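PDB 6P8P: uncharacterized protein from Pseudomonas aeruginosa, which is a HORMA-domain protein of a type III CBASS phage resistance system, where it probably helps regulate a cGAS-like CD-NTase enzyme in defence against bacteriophages. Local coordinates for residues R10-H14 with L75-I81. The protein carries 2 engineered substitutions. Sequence-based numbering, arbitrary orientation.
Sequences RSSPH and LFDEDAI
Arg-10 to His-14 and Leu-75 to Ile-81 form a strand-end contact: the parallel neighbours 4-10 and 69-75 of the HORMA-domain sheet end here, and the loop leaving one packs on the short helix following the other. Ser-11 N donates to Leu-75 O at 2.8 Å (N-H...O angle 150°), next to the parallel bridge of Arg-10 with Leu-75. One residue on, the Ser-12 carbonyl, preceding the cis peptide of Pro-13, takes Asp-77 N on a lone pair (2.9 Å to Ser-12 O); a water donates to Asp-77 OD1, bonds Ser-12 OG and reaches Ser-12 O weakly. Arg-10, bent at chi3 (68°), grips one helix carbonyl side-on: NE lies 2.9 Å and NH2 3.2 Å from Ala-80 O, 3° out of the guanidinium plane, and these two bonds fix the group's turn. A weak bond reaches Ile-81 O. His-14 lies over one guanidinium face, CE1 3.3 Å above the plane and displaced toward its rim. Ala-80 CB sits 3.4 Å from Ser-11 O, while Pro-13 CG meets Ile-81 CG1 at 3.7 Å, the side chains crossing nearly perpendicularly. Beyond the two segments, Phe-76 and Ser-11 touch Ile-51 and Ser-11 OG is hydrogen-bonded to Thr-20 OG1, so the residues just after both strands face helices 44-52 and 17-29.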
loop_
_atom_site.group_PDB
_atom_site.type_symbol
_atom_site.label_atom_id
_atom_site.label_comp_id
_atom_site.label_asym_id
_atom_site.label_seq_id
_atom_site.Cartn_x
_atom_site.Cartn_y
_atom_site.Cartn_z
ATOM N N ARG A 10 -16.319 10.980 -2.063
ATOM C CA ARG A 10 -15.932 11.077 -3.472
ATOM C C ARG A 10 -14.446 10.745 -3.630
ATOM O O ARG A 10 -13.578 11.452 -3.105
ATOM C CB ARG A 10 -16.229 12.477 -3.996
ATOM C CG ARG A 10 -17.690 12.906 -3.732
ATOM C CD ARG A 10 -17.875 14.412 -3.937
ATOM N NE ARG A 10 -17.728 14.789 -5.333
ATOM C CZ ARG A 10 -17.734 16.045 -5.767
ATOM N NH1 ARG A 10 -17.849 17.031 -4.899
ATOM N NH2 ARG A 10 -17.601 16.311 -7.059
ATOM N N SER A 11 -14.156 9.684 -4.373
ATOM C CA SER A 11 -12.770 9.262 -4.558
ATOM C C SER A 11 -12.362 9.527 -6.003
ATOM O O SER A 11 -12.758 10.548 -6.569
ATOM C CB SER A 11 -12.610 7.798 -4.155
ATOM O OG SER A 11 -11.246 7.424 -4.155
ATOM N N SER A 12 -11.583 8.635 -6.590
ATOM C CA SER A 12 -10.988 8.908 -7.891
ATOM C C SER A 12 -12.076 8.990 -8.956
ATOM O O SER A 12 -12.961 8.135 -8.991
ATOM C CB SER A 12 -9.997 7.794 -8.258
ATOM O OG SER A 12 -9.365 8.117 -9.473
ATOM N N PRO A 13 -12.021 9.979 -9.866
ATOM C CA PRO A 13 -10.961 10.967 -10.088
ATOM C C PRO A 13 -11.141 12.319 -9.433
ATOM O O PRO A 13 -10.453 13.254 -9.815
ATOM C CB PRO A 13 -11.001 11.144 -11.622
ATOM C CG PRO A 13 -12.488 11.068 -11.917
ATOM C CD PRO A 13 -13.004 9.990 -10.972
ATOM N N HIS A 14 -12.050 12.439 -8.473
ATOM C CA HIS A 14 -12.221 13.693 -7.769
ATOM C C HIS A 14 -11.136 13.908 -6.726
ATOM O O HIS A 14 -10.658 15.042 -6.557
ATOM C CB HIS A 14 -13.593 13.718 -7.106
ATOM C CG HIS A 14 -13.895 14.987 -6.382
ATOM N ND1 HIS A 14 -14.160 16.171 -7.037
ATOM C CD2 HIS A 14 -14.022 15.246 -5.060
ATOM C CE1 HIS A 14 -14.427 17.107 -6.139
ATOM N NE2 HIS A 14 -14.357 16.569 -4.935
ATOM N N LEU A 75 -17.142 6.628 -3.698
ATOM C CA LEU A 75 -17.658 6.791 -5.048
ATOM C C LEU A 75 -16.504 6.967 -6.025
ATOM O O LEU A 75 -15.508 7.625 -5.705
ATOM C CB LEU A 75 -18.562 8.015 -5.112
ATOM C CG LEU A 75 -19.809 7.989 -4.245
ATOM C CD1 LEU A 75 -20.383 9.386 -4.213
ATOM C CD2 LEU A 75 -20.797 6.991 -4.795
ATOM N N PHE A 76 -16.664 6.431 -7.237
ATOM C CA PHE A 76 -15.627 6.476 -8.242
ATOM C C PHE A 76 -16.218 6.921 -9.570
ATOM O O PHE A 76 -17.439 6.926 -9.768
ATOM C CB PHE A 76 -14.948 5.097 -8.383
ATOM C CG PHE A 76 -14.300 4.643 -7.117
ATOM C CD1 PHE A 76 -13.008 5.032 -6.806
ATOM C CD2 PHE A 76 -14.984 3.845 -6.233
ATOM C CE1 PHE A 76 -12.429 4.645 -5.607
ATOM C CE2 PHE A 76 -14.402 3.437 -5.042
ATOM C CZ PHE A 76 -13.104 3.850 -4.732
ATOM N N ASP A 77 -15.322 7.347 -10.452
ATOM C CA ASP A 77 -15.637 7.629 -11.859
ATOM C C ASP A 77 -16.734 8.687 -11.895
ATOM O O ASP A 77 -16.623 9.690 -11.173
ATOM C CB ASP A 77 -15.973 6.307 -12.536
ATOM C CG ASP A 77 -14.887 5.274 -12.355
ATOM O OD1 ASP A 77 -13.702 5.659 -12.472
ATOM O OD2 ASP A 77 -15.211 4.093 -12.089
ATOM N N GLU A 78 -17.770 8.533 -12.721
ATOM C CA GLU A 78 -18.754 9.601 -12.876
ATOM C C GLU A 78 -19.454 9.917 -11.562
ATOM O O GLU A 78 -19.804 11.078 -11.302
ATOM C CB GLU A 78 -19.766 9.201 -13.954
ATOM C CG GLU A 78 -19.139 9.078 -15.347
ATOM C CD GLU A 78 -20.090 8.526 -16.403
ATOM O OE1 GLU A 78 -21.187 8.047 -16.046
ATOM O OE2 GLU A 78 -19.733 8.574 -17.601
ATOM N N ASP A 79 -19.670 8.903 -10.721
ATOM C CA ASP A 79 -20.307 9.145 -9.429
ATOM C C ASP A 79 -19.466 10.082 -8.567
ATOM O O ASP A 79 -20.005 10.916 -7.829
ATOM C CB ASP A 79 -20.543 7.826 -8.693
ATOM C CG ASP A 79 -21.554 6.944 -9.387
ATOM O OD1 ASP A 79 -22.513 7.487 -9.968
ATOM O OD2 ASP A 79 -21.397 5.707 -9.348
ATOM N N ALA A 80 -18.146 9.943 -8.627
ATOM C CA ALA A 80 -17.278 10.826 -7.857
ATOM C C ALA A 80 -17.269 12.230 -8.438
ATOM O O ALA A 80 -17.259 13.216 -7.692
ATOM C CB ALA A 80 -15.857 10.261 -7.820
ATOM N N ILE A 81 -17.295 12.338 -9.768
ATOM C CA ILE A 81 -17.312 13.646 -10.409
ATOM C C ILE A 81 -18.620 14.360 -10.104
ATOM O O ILE A 81 -18.630 15.537 -9.729
ATOM C CB ILE A 81 -17.093 13.506 -11.926
ATOM C CG1 ILE A 81 -15.767 12.815 -12.221
ATOM C CG2 ILE A 81 -17.138 14.875 -12.589
ATOM C CD1 ILE A 81 -15.556 12.473 -13.690
HETATM O O HOH W 1 -11.482 6.318 -10.926
#